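Local structure of tRNA (adenine(58)-N(1))-methyltransferase catalytic subunit TRM61 C-terminal domain-containing protein (1YB2) at residues Gly36-Glu40 / Ser41-Ile45; Ser76-Pro80 / Met81-Arg85; Phe209-Asn213 / Phe214-Glu218; Leu222-Ala226 / Ser227-His231. The protein probably transfers a methyl group from S-adenosyl-L-methionine to an adenine of tRNA. All blocks are in the same frame, centred on the assembly; numbering follows the deposited sequence.

Contact 1: Gly36-Glu40 / Ser41-Ile45; sequences GKFDE and STNSI
Asp39 and Ser44 sit opposite each other where the chain reverses between strands 36-39 and 44-46, and the carboxylate of Asp39 reaches from this pair into the turn. With CG anti to the backbone N (chi1 178°), the Asp39 side chain runs toward Ser41 and Thr42. Its CB lies 3.5 Å from OG of Ser44, its cross-strand partner on the same face of the sheet. Further out, Asp39 CG packs 3.6 Å from Thr42 CG2, the two side chains crossing at about a right angle. At the tip the oxygens part company: Asp39 OD2 rests 3.3 Å from the Thr42 CG2 methyl, while Asp39 OD1 accepts from Ser41 N at 3.2 Å, the donor standing well above the carboxylate plane. The backbone supports this with Asp39 N to Ser44 O and Ser44 N to Asp39 O, each 3.2 Å. Asn43 and Ser44 together face Asp39, a G1 beta bulge, and Asn43 takes the left-handed backbone conformation that asparagine tolerates well. On the other face Phe38 lies alongside Asn43, ring and amide planes 23° apart, and the ring meets Ile45 CG1 at its edge, 4.2 Å from Phe38 CD1. Leu29 and Leu66 add to this apolar side. Water 1 links Ser44 OG to Lys37 O, the latter bond weak. The hairpin therefore largely sorts its chemistry by face: apolar groups gather round Phe38, with the Asn43 amide, bonded through ND2 to Arg58 O, as the exception, whereas a short acid grips a turn amide on the other side, where its charge can probably remain solvated.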
loop_
_atom_site.group_PDB
_atom_site.type_symbol
_atom_site.label_atom_id
_atom_site.label_comp_id
_atom_site.label_asym_id
_atom_site.label_seq_id
_atom_site.Cartn_x
_atom_site.Cartn_y
_atom_site.Cartn_z
ATOM N N GLY A 36 5.018 10.415 19.893
ATOM C CA GLY A 36 5.604 9.980 21.151
ATOM C C GLY A 36 5.255 8.541 21.434
ATOM O O GLY A 36 4.610 7.874 20.616
ATOM N N LYS A 37 5.696 8.066 22.594
ATOM C CA LYS A 37 5.413 6.703 23.020
ATOM C C LYS A 37 4.719 6.689 24.369
ATOM O O LYS A 37 4.994 7.519 25.245
ATOM C CB LYS A 37 6.677 5.827 22.993
ATOM C CG LYS A 37 7.093 5.447 21.554
ATOM C CD LYS A 37 8.193 4.368 21.474
ATOM C CE LYS A 37 9.598 4.947 21.634
ATOM N NZ LYS A 37 10.657 4.073 21.025
ATOM N N PHE A 38 3.778 5.761 24.507
ATOM C CA PHE A 38 2.996 5.625 25.729
ATOM C C PHE A 38 3.119 4.210 26.292
ATOM O O PHE A 38 3.028 3.234 25.555
ATOM C CB PHE A 38 1.522 5.968 25.450
ATOM C CG PHE A 38 0.643 5.911 26.666
ATOM C CD1 PHE A 38 0.719 6.900 27.644
ATOM C CD2 PHE A 38 -0.267 4.877 26.830
ATOM C CE1 PHE A 38 -0.080 6.849 28.775
ATOM C CE2 PHE A 38 -1.076 4.819 27.964
ATOM C CZ PHE A 38 -0.980 5.806 28.934
ATOM N N ASP A 39 3.324 4.112 27.600
ATOM C CA ASP A 39 3.365 2.815 28.297
ATOM C C ASP A 39 2.179 2.792 29.255
ATOM O O ASP A 39 2.131 3.591 30.186
ATOM C CB ASP A 39 4.700 2.646 29.046
ATOM C CG ASP A 39 4.797 1.330 29.836
ATOM O OD1 ASP A 39 3.876 0.478 29.770
ATOM O OD2 ASP A 39 5.827 1.145 30.529
ATOM N N GLU A 40 1.226 1.896 29.001
ATOM C CA GLU A 40 -0.038 1.859 29.757
ATOM C C GLU A 40 0.081 1.237 31.138
ATOM O O GLU A 40 -0.754 1.493 32.010
ATOM C CB GLU A 40 -1.160 1.189 28.953
ATOM C CG GLU A 40 -0.934 -0.270 28.556
ATOM C CD GLU A 40 -1.875 -0.722 27.425
ATOM O OE1 GLU A 40 -1.357 -1.126 26.343
ATOM O OE2 GLU A 40 -3.123 -0.660 27.621
ATOM N N SER A 41 1.112 0.418 31.336
ATOM C CA SER A 41 1.372 -0.181 32.649
ATOM C C SER A 41 1.686 0.879 33.686
ATOM O O SER A 41 1.257 0.789 34.831
ATOM C CB SER A 41 2.519 -1.173 32.560
ATOM O OG SER A 41 2.080 -2.317 31.876
ATOM N N THR A 42 2.403 1.904 33.252
ATOM C CA THR A 42 2.952 2.915 34.135
ATOM C C THR A 42 2.352 4.315 33.836
ATOM O O THR A 42 2.618 5.284 34.549
ATOM C CB THR A 42 4.499 2.892 33.996
ATOM O OG1 THR A 42 5.111 3.556 35.105
ATOM C CG2 THR A 42 4.946 3.525 32.682
ATOM N N ASN A 43 1.532 4.392 32.784
ATOM C CA ASN A 43 0.960 5.658 32.277
ATOM C C ASN A 43 2.005 6.741 32.000
ATOM O O ASN A 43 1.800 7.913 32.308
ATOM C CB ASN A 43 -0.182 6.168 33.174
ATOM C CG ASN A 43 -1.484 5.390 32.974
ATOM O OD1 ASN A 43 -1.695 4.735 31.942
ATOM N ND2 ASN A 43 -2.368 5.464 33.960
ATOM N N SER A 44 3.120 6.331 31.398
ATOM C CA SER A 44 4.221 7.240 31.078
ATOM C C SER A 44 4.130 7.756 29.642
ATOM O O SER A 44 3.713 7.036 28.735
ATOM C CB SER A 44 5.584 6.553 31.291
ATOM O OG SER A 44 5.882 5.686 30.196
ATOM N N ILE A 45 4.556 9.003 29.461
ATOM C CA ILE A 45 4.561 9.685 28.174
ATOM C C ILE A 45 6.003 10.053 27.813
ATOM O O ILE A 45 6.643 10.809 28.534
ATOM C CB ILE A 45 3.714 10.995 28.243
ATOM C CG1 ILE A 45 2.248 10.688 28.553
ATOM C CG2 ILE A 45 3.850 11.822 26.959
ATOM C CD1 ILE A 45 1.498 11.874 29.173
HETATM O O HOH W 1 6.517 5.934 27.301
#

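Contact 2: Ser76-Pro80 / Met81-Arg85; sequences SDFSP and MYFGR
Tyr82 lays its ring beside Ser76 and Ser79, and this is where the turn is most closely packed. Ring atom Tyr82 CE2 comes 3.3 Å from Ser76 OG, and the Ser79 CB carbon touches the same ring margin, 3.8 Å from Tyr82 CD2. CG of Met81, modelled as selenomethionine, lies 3.7 Å above one face of the Tyr82 ring. With CG beside its own backbone N (chi1 -54°), the ring swings back over the preceding residues, where Val30 and Ile266 add apolar cover. The short serines let the ring lie close and still offer a hydroxyl: Ser76 OG donates to Asp77 O, and water 2, lying in the plane of the Tyr82 ring at its edge, joins Ser76 OG to Tyr82 OH. Beneath the side chains, Tyr82 N bonds to Ser79 O at 2.9 Å and Phe83 N to Pro80 O at 3.2 Å. These consecutive i+3-to-i bonds make overlapping turns that carry the chain from strand 71-76 of the N-terminal sheet into helix 83-86; proline, lacking an N-H, fits the first winding of such a turn. The other flank is looser within the chain. Phe78 CZ sits at the edge of the Phe83 ring, 3.8 Å from Phe83 CD1, and Phe78 also stacks on Phe158 of the second subunit, while Met81 packs on Tyr127 of that subunit. Near exposed Gly84, water 3 lies 2.7 Å from Pro80 O and accepts from the backbone amide, with 3.0 Å between the water oxygen and Gly84 N.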
loop_
_atom_site.group_PDB
_atom_site.type_symbol
_atom_site.label_atom_id
_atom_site.label_comp_id
_atom_site.label_asym_id
_atom_site.label_seq_id
_atom_site.Cartn_x
_atom_site.Cartn_y
_atom_site.Cartn_z
ATOM N N SER A 76 -2.876 6.078 20.343
ATOM C CA SER A 76 -3.170 5.112 19.306
ATOM C C SER A 76 -2.482 3.753 19.573
ATOM O O SER A 76 -1.424 3.688 20.206
ATOM C CB SER A 76 -2.703 5.663 17.971
ATOM O OG SER A 76 -2.985 4.768 16.923
ATOM N N ASP A 77 -3.081 2.679 19.074
ATOM C CA ASP A 77 -2.340 1.414 18.928
ATOM C C ASP A 77 -1.312 1.596 17.812
ATOM O O ASP A 77 -1.484 2.421 16.919
ATOM C CB ASP A 77 -3.272 0.256 18.557
ATOM C CG ASP A 77 -4.209 -0.151 19.695
ATOM O OD1 ASP A 77 -3.880 0.045 20.889
ATOM O OD2 ASP A 77 -5.296 -0.678 19.385
ATOM N N PHE A 78 -0.241 0.809 17.847
ATOM C CA PHE A 78 0.711 0.820 16.748
ATOM C C PHE A 78 0.051 0.522 15.413
ATOM O O PHE A 78 -0.835 -0.316 15.327
ATOM C CB PHE A 78 1.855 -0.179 16.955
ATOM C CG PHE A 78 2.831 -0.180 15.822
ATOM C CD1 PHE A 78 3.748 0.862 15.684
ATOM C CD2 PHE A 78 2.794 -1.180 14.859
ATOM C CE1 PHE A 78 4.652 0.881 14.629
ATOM C CE2 PHE A 78 3.679 -1.173 13.812
ATOM C CZ PHE A 78 4.611 -0.129 13.688
ATOM N N SER A 79 0.501 1.227 14.378
ATOM C CA SER A 79 0.125 0.949 13.000
ATOM C C SER A 79 1.359 1.287 12.175
ATOM O O SER A 79 2.099 2.205 12.545
ATOM C CB SER A 79 -1.085 1.804 12.611
ATOM O OG SER A 79 -1.166 1.995 11.217
ATOM N N PRO A 80 1.600 0.554 11.068
ATOM C CA PRO A 80 2.811 0.805 10.292
ATOM C C PRO A 80 2.927 2.218 9.726
ATOM O O PRO A 80 4.038 2.659 9.472
ATOM C CB PRO A 80 2.736 -0.228 9.153
ATOM C CG PRO A 80 1.340 -0.593 9.060
ATOM C CD PRO A 80 0.795 -0.520 10.455
HETATM N N MSE A 81 1.807 2.933 9.564
HETATM C CA MSE A 81 1.882 4.327 9.133
HETATM C C MSE A 81 2.616 5.218 10.130
HETATM O O MSE A 81 3.111 6.256 9.731
HETATM C CB MSE A 81 0.506 4.943 8.759
HETATM C CG MSE A 81 -0.448 5.232 9.897
HETATM SE SE MSE A 81 -2.004 6.384 9.254
HETATM C CE MSE A 81 -1.573 6.438 7.364
ATOM N N TYR A 82 2.701 4.800 11.398
ATOM C CA TYR A 82 3.386 5.578 12.446
ATOM C C TYR A 82 4.850 5.214 12.678
ATOM O O TYR A 82 5.577 5.942 13.373
ATOM C CB TYR A 82 2.637 5.468 13.776
ATOM C CG TYR A 82 1.176 5.829 13.695
ATOM C CD1 TYR A 82 0.755 6.996 13.053
ATOM C CD2 TYR A 82 0.204 5.001 14.258
ATOM C CE1 TYR A 82 -0.627 7.337 12.971
ATOM C CE2 TYR A 82 -1.147 5.324 14.188
ATOM C CZ TYR A 82 -1.557 6.504 13.542
ATOM O OH TYR A 82 -2.902 6.833 13.478
ATOM N N PHE A 83 5.268 4.082 12.105
ATOM C CA PHE A 83 6.579 3.496 12.389
ATOM C C PHE A 83 7.705 4.492 12.166
ATOM O O PHE A 83 8.518 4.700 13.046
ATOM C CB PHE A 83 6.785 2.221 11.560
ATOM C CG PHE A 83 8.103 1.523 11.806
ATOM C CD1 PHE A 83 8.235 0.588 12.837
ATOM C CD2 PHE A 83 9.198 1.781 10.998
ATOM C CE1 PHE A 83 9.445 -0.076 13.053
ATOM C CE2 PHE A 83 10.421 1.123 11.205
ATOM C CZ PHE A 83 10.535 0.193 12.234
ATOM N N GLY A 84 7.732 5.134 11.009
ATOM C CA GLY A 84 8.801 6.082 10.696
ATOM C C GLY A 84 8.858 7.317 11.585
ATOM O O GLY A 84 9.932 7.912 11.762
ATOM N N ARG A 85 7.714 7.697 12.152
ATOM C CA ARG A 85 7.623 8.873 13.036
ATOM C C ARG A 85 8.082 8.580 14.461
ATOM O O ARG A 85 8.542 9.480 15.164
ATOM C CB ARG A 85 6.180 9.405 13.090
ATOM C CG ARG A 85 5.576 9.851 11.745
ATOM C CD ARG A 85 6.194 11.176 11.261
ATOM N NE ARG A 85 5.196 12.233 11.045
ATOM C CZ ARG A 85 5.135 13.360 11.760
ATOM N NH1 ARG A 85 4.187 14.271 11.510
ATOM N NH2 ARG A 85 6.021 13.578 12.735
HETATM O O HOH W 2 -4.402 5.010 14.700
HETATM O O HOH W 3 5.829 4.594 8.740
#

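Contact 3: Phe209-Asn213 / Phe214-Glu218; sequences FYLPN and FDQSE
Asn213 turns its amide toward Gln216 by placing CG between its backbone N and carbonyl carbon (chi1 58°), and Gln216 answers with CG beside its own N (chi1 -68°) and an extended chain. The result is an asparagine N-cap: Asn213 OD1 accepts from Gln216 N at 3.2 Å, close to straight at 158°, and so satisfies a first-turn amide that no preceding helical carbonyl could serve. Asparagine suits the post because its short amide can curl back over the helix end. The next rung is the regular helical bond from Ser217 N to Asn213 O, 3.1 Å long. This is the junction of strand 205-211 and helix 214-223 in the Rossmann-like methyltransferase sheet, and Pro212 in the connecting loop lies about 6 Å, side chain to side chain, from Asp186, a predicted S-adenosyl-L-methionine site. Leu211, the last strand residue, points at the helix, its CD1 3.8 Å from Gln216 CB; Pro190 packs against the same leucine. The amides of Asn213 and Gln216 have nearly perpendicular planes. Pro212 meets the end of the Gln216 side chain at about a right angle. Asp215, in the first turn, would be favoured electrostatically by the partly positive helix start. Phe214 packs on Phe261 of its own chain and on Ile242 of the second subunit. Water 4 accepts from Asp215 N at 2.8 Å and donates weakly to Asn213 OD1.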
loop_
_atom_site.group_PDB
_atom_site.type_symbol
_atom_site.label_atom_id
_atom_site.label_comp_id
_atom_site.label_asym_id
_atom_site.label_seq_id
_atom_site.Cartn_x
_atom_site.Cartn_y
_atom_site.Cartn_z
ATOM N N PHE A 209 -9.251 10.105 3.439
ATOM C CA PHE A 209 -10.118 10.836 2.516
ATOM C C PHE A 209 -9.350 11.143 1.245
ATOM O O PHE A 209 -8.263 11.703 1.333
ATOM C CB PHE A 209 -10.566 12.181 3.116
ATOM C CG PHE A 209 -11.383 12.059 4.363
ATOM C CD1 PHE A 209 -10.768 12.008 5.614
ATOM C CD2 PHE A 209 -12.770 12.010 4.287
ATOM C CE1 PHE A 209 -11.532 11.901 6.784
ATOM C CE2 PHE A 209 -13.543 11.900 5.449
ATOM C CZ PHE A 209 -12.912 11.828 6.698
ATOM N N TYR A 210 -9.917 10.800 0.087
ATOM C CA TYR A 210 -9.302 11.092 -1.219
ATOM C C TYR A 210 -10.059 12.243 -1.854
ATOM O O TYR A 210 -11.280 12.166 -1.972
ATOM C CB TYR A 210 -9.379 9.873 -2.151
ATOM C CG TYR A 210 -8.365 8.819 -1.844
ATOM C CD1 TYR A 210 -8.605 7.852 -0.854
ATOM C CD2 TYR A 210 -7.148 8.768 -2.537
ATOM C CE1 TYR A 210 -7.656 6.853 -0.558
ATOM C CE2 TYR A 210 -6.184 7.760 -2.239
ATOM C CZ TYR A 210 -6.457 6.819 -1.251
ATOM O OH TYR A 210 -5.530 5.844 -0.944
ATOM N N LEU A 211 -9.342 13.323 -2.203
ATOM C CA LEU A 211 -9.920 14.505 -2.844
ATOM C C LEU A 211 -9.137 14.820 -4.134
ATOM O O LEU A 211 -7.949 14.510 -4.224
ATOM C CB LEU A 211 -9.906 15.724 -1.904
ATOM C CG LEU A 211 -10.941 15.880 -0.775
ATOM C CD1 LEU A 211 -12.364 15.790 -1.310
ATOM C CD2 LEU A 211 -10.712 14.876 0.379
ATOM N N PRO A 212 -9.810 15.381 -5.153
ATOM C CA PRO A 212 -9.102 15.585 -6.414
ATOM C C PRO A 212 -8.307 16.895 -6.489
ATOM O O PRO A 212 -7.470 17.038 -7.367
ATOM C CB PRO A 212 -10.238 15.603 -7.445
ATOM C CG PRO A 212 -11.360 16.245 -6.725
ATOM C CD PRO A 212 -11.220 15.796 -5.254
ATOM N N ASN A 213 -8.573 17.843 -5.600
ATOM C CA ASN A 213 -7.827 19.107 -5.630
ATOM C C ASN A 213 -7.565 19.728 -4.268
ATOM O O ASN A 213 -8.124 19.289 -3.236
ATOM C CB ASN A 213 -8.461 20.120 -6.600
ATOM C CG ASN A 213 -9.906 20.437 -6.270
ATOM O OD1 ASN A 213 -10.206 21.048 -5.241
ATOM N ND2 ASN A 213 -10.810 20.050 -7.161
ATOM N N PHE A 214 -6.708 20.750 -4.283
ATOM C CA PHE A 214 -6.258 21.411 -3.084
ATOM C C PHE A 214 -7.401 22.053 -2.306
ATOM O O PHE A 214 -7.490 21.875 -1.097
ATOM C CB PHE A 214 -5.157 22.446 -3.389
ATOM C CG PHE A 214 -4.699 23.199 -2.172
ATOM C CD1 PHE A 214 -3.645 22.725 -1.404
ATOM C CD2 PHE A 214 -5.336 24.375 -1.777
ATOM C CE1 PHE A 214 -3.232 23.408 -0.262
ATOM C CE2 PHE A 214 -4.936 25.062 -0.631
ATOM C CZ PHE A 214 -3.873 24.576 0.125
ATOM N N ASP A 215 -8.270 22.799 -2.997
ATOM C CA ASP A 215 -9.360 23.514 -2.329
ATOM C C ASP A 215 -10.331 22.591 -1.566
ATOM O O ASP A 215 -10.769 22.926 -0.479
ATOM C CB ASP A 215 -10.103 24.433 -3.304
ATOM C CG ASP A 215 -9.247 25.638 -3.747
ATOM O OD1 ASP A 215 -8.341 26.071 -2.978
ATOM O OD2 ASP A 215 -9.478 26.162 -4.867
ATOM N N GLN A 216 -10.641 21.436 -2.143
ATOM C CA GLN A 216 -11.508 20.445 -1.497
ATOM C C GLN A 216 -10.810 19.781 -0.303
ATOM O O GLN A 216 -11.425 19.528 0.750
ATOM C CB GLN A 216 -11.966 19.409 -2.534
ATOM C CG GLN A 216 -12.911 20.015 -3.567
ATOM C CD GLN A 216 -13.432 19.019 -4.582
ATOM O OE1 GLN A 216 -13.562 17.837 -4.296
ATOM N NE2 GLN A 216 -13.770 19.510 -5.780
ATOM N N SER A 217 -9.514 19.518 -0.492
ATOM C CA SER A 217 -8.631 18.985 0.538
ATOM C C SER A 217 -8.628 19.899 1.766
ATOM O O SER A 217 -8.789 19.438 2.896
ATOM C CB SER A 217 -7.220 18.809 -0.051
ATOM O OG SER A 217 -6.346 18.124 0.826
ATOM N N GLU A 218 -8.477 21.203 1.526
ATOM C CA GLU A 218 -8.420 22.200 2.589
ATOM C C GLU A 218 -9.755 22.309 3.330
ATOM O O GLU A 218 -9.785 22.372 4.553
ATOM C CB GLU A 218 -7.992 23.550 2.015
ATOM C CG GLU A 218 -8.030 24.719 2.994
ATOM C CD GLU A 218 -7.516 25.993 2.369
ATOM O OE1 GLU A 218 -8.012 26.367 1.271
ATOM O OE2 GLU A 218 -6.617 26.625 2.977
HETATM O O HOH W 4 -7.974 23.515 -5.697
#

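Contact 4: Leu222-Ala226 / Ser227-His231; sequences LSLSA and SGMHH
Ser227 folds back on Leu224 with two polar bonds to one carbonyl: Ser227 OG donates to Leu224 O at a short 2.6 Å, and Ser227 N donates to the same oxygen at 3.0 Å. The hydroxyl approaches near the carbonyl plane, 16° from it, whereas the amide comes from well above it. Holding OG between the serine N and its carbonyl carbon (chi1 71°) is what aims the hydroxyl there; serine is short enough to do this while buried. A weaker backbone bond, Gly228 N to Ser225 O at 3.3 Å, follows. Gly228 has a positive phi, a conformation glycine adopts readily because it lacks CB, and so fits the reversal. Apolar contacts lie on the inner side. Leu224 CD1 touches His231 CB at 3.6 Å, and the other leucine methyl, CD2, lies 4.3 Å from SE of Met229, a selenomethionine. Thr263 and Ala265 extend the pocket around the leucine, and Val194 and Ala198 that around Met229. Such a turn joins helix 214-223 to strand 229-242, the outermost on its side of this chain's sheet, which runs antiparallel to 258-267 as in the Rossmann-like fold of class I methyltransferases.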
loop_
_atom_site.group_PDB
_atom_site.type_symbol
_atom_site.label_atom_id
_atom_site.label_comp_id
_atom_site.label_asym_id
_atom_site.label_seq_id
_atom_site.Cartn_x
_atom_site.Cartn_y
_atom_site.Cartn_z
ATOM N N LEU A 222 -10.396 21.458 7.324
ATOM C CA LEU A 222 -11.052 22.458 8.168
ATOM C C LEU A 222 -12.280 21.895 8.859
ATOM O O LEU A 222 -12.589 22.299 9.964
ATOM C CB LEU A 222 -11.426 23.703 7.344
ATOM C CG LEU A 222 -10.420 24.860 7.262
ATOM C CD1 LEU A 222 -8.963 24.386 7.306
ATOM C CD2 LEU A 222 -10.660 25.690 6.010
ATOM N N SER A 223 -12.962 20.953 8.216
ATOM C CA SER A 223 -14.149 20.324 8.810
ATOM C C SER A 223 -13.863 19.283 9.917
ATOM O O SER A 223 -14.783 18.885 10.631
ATOM C CB SER A 223 -15.009 19.666 7.730
ATOM O OG SER A 223 -14.437 18.438 7.288
ATOM N N LEU A 224 -12.620 18.823 10.033
ATOM C CA LEU A 224 -12.279 17.691 10.934
ATOM C C LEU A 224 -12.498 17.852 12.471
ATOM O O LEU A 224 -13.112 16.972 13.133
ATOM C CB LEU A 224 -10.849 17.187 10.651
ATOM C CG LEU A 224 -10.625 16.483 9.306
ATOM C CD1 LEU A 224 -9.143 16.131 9.142
ATOM C CD2 LEU A 224 -11.483 15.241 9.139
ATOM N N SER A 225 -11.983 18.935 13.037
ATOM C CA SER A 225 -12.066 19.152 14.499
ATOM C C SER A 225 -13.494 19.112 15.075
ATOM O O SER A 225 -13.716 18.496 16.116
ATOM C CB SER A 225 -11.384 20.457 14.910
ATOM O OG SER A 225 -12.022 21.541 14.264
ATOM N N ALA A 226 -14.454 19.756 14.406
ATOM C CA ALA A 226 -15.851 19.735 14.881
ATOM C C ALA A 226 -16.497 18.335 14.863
ATOM O O ALA A 226 -17.559 18.124 15.473
ATOM C CB ALA A 226 -16.713 20.733 14.097
ATOM N N SER A 227 -15.853 17.371 14.204
ATOM C CA SER A 227 -16.439 16.038 14.088
ATOM C C SER A 227 -15.931 15.034 15.126
ATOM O O SER A 227 -16.421 13.919 15.148
ATOM C CB SER A 227 -16.214 15.456 12.683
ATOM O OG SER A 227 -14.845 15.124 12.495
ATOM N N GLY A 228 -14.964 15.405 15.962
ATOM C CA GLY A 228 -14.353 14.423 16.865
ATOM C C GLY A 228 -13.237 13.600 16.230
ATOM O O GLY A 228 -12.865 12.545 16.727
HETATM N N MSE A 229 -12.717 14.096 15.113
HETATM C CA MSE A 229 -11.556 13.525 14.447
HETATM C C MSE A 229 -10.392 14.478 14.572
HETATM O O MSE A 229 -10.576 15.681 14.664
HETATM C CB MSE A 229 -11.859 13.247 12.970
HETATM C CG MSE A 229 -12.732 12.009 12.751
HETATM SE SE MSE A 229 -12.718 11.522 10.840
HETATM C CE MSE A 229 -14.492 12.109 10.374
ATOM N N HIS A 230 -9.187 13.927 14.608
ATOM C CA HIS A 230 -7.976 14.735 14.714
ATOM C C HIS A 230 -7.156 14.553 13.430
ATOM O O HIS A 230 -6.800 13.434 13.090
ATOM C CB HIS A 230 -7.181 14.295 15.942
ATOM C CG HIS A 230 -5.992 15.149 16.219
ATOM N ND1 HIS A 230 -6.068 16.300 16.975
ATOM C CD2 HIS A 230 -4.706 15.042 15.813
ATOM C CE1 HIS A 230 -4.871 16.858 17.031
ATOM N NE2 HIS A 230 -4.028 16.114 16.336
ATOM N N HIS A 231 -6.894 15.652 12.717
ATOM C CA HIS A 231 -6.072 15.650 11.496
ATOM C C HIS A 231 -4.641 15.201 11.793
ATOM O O HIS A 231 -4.008 15.711 12.723
ATOM C CB HIS A 231 -6.087 17.045 10.857
ATOM C CG HIS A 231 -5.242 17.182 9.624
ATOM N ND1 HIS A 231 -5.343 16.331 8.542
ATOM C CD2 HIS A 231 -4.337 18.128 9.271
ATOM C CE1 HIS A 231 -4.510 16.726 7.593
ATOM N NE2 HIS A 231 -3.884 17.811 8.014
#

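The four contacts follow one another along the chain without nesting. Contact 1 is a hairpin in the N-terminal sheet, and contact 2, whose centre lies 15 Å away, is the exit from that same sheet at strand 71-76. Contacts 3 and 4 mark the two ends of helix 214-223 and flank the second, methyltransferase-type sheet; their centres are 15 Å apart, and they touch where the Phe209 ring packs on Leu224 and Met229. Contact 1 is about 35 Å from contact 3, centre to centre, and the two belong to separate seven-stranded sheets. Contacts 1, 2 and 3 all reach the second subunit, contact 1 through a salt bridge of Lys37 with Glu157 there, and contact 3 also lies near the predicted cofactor site.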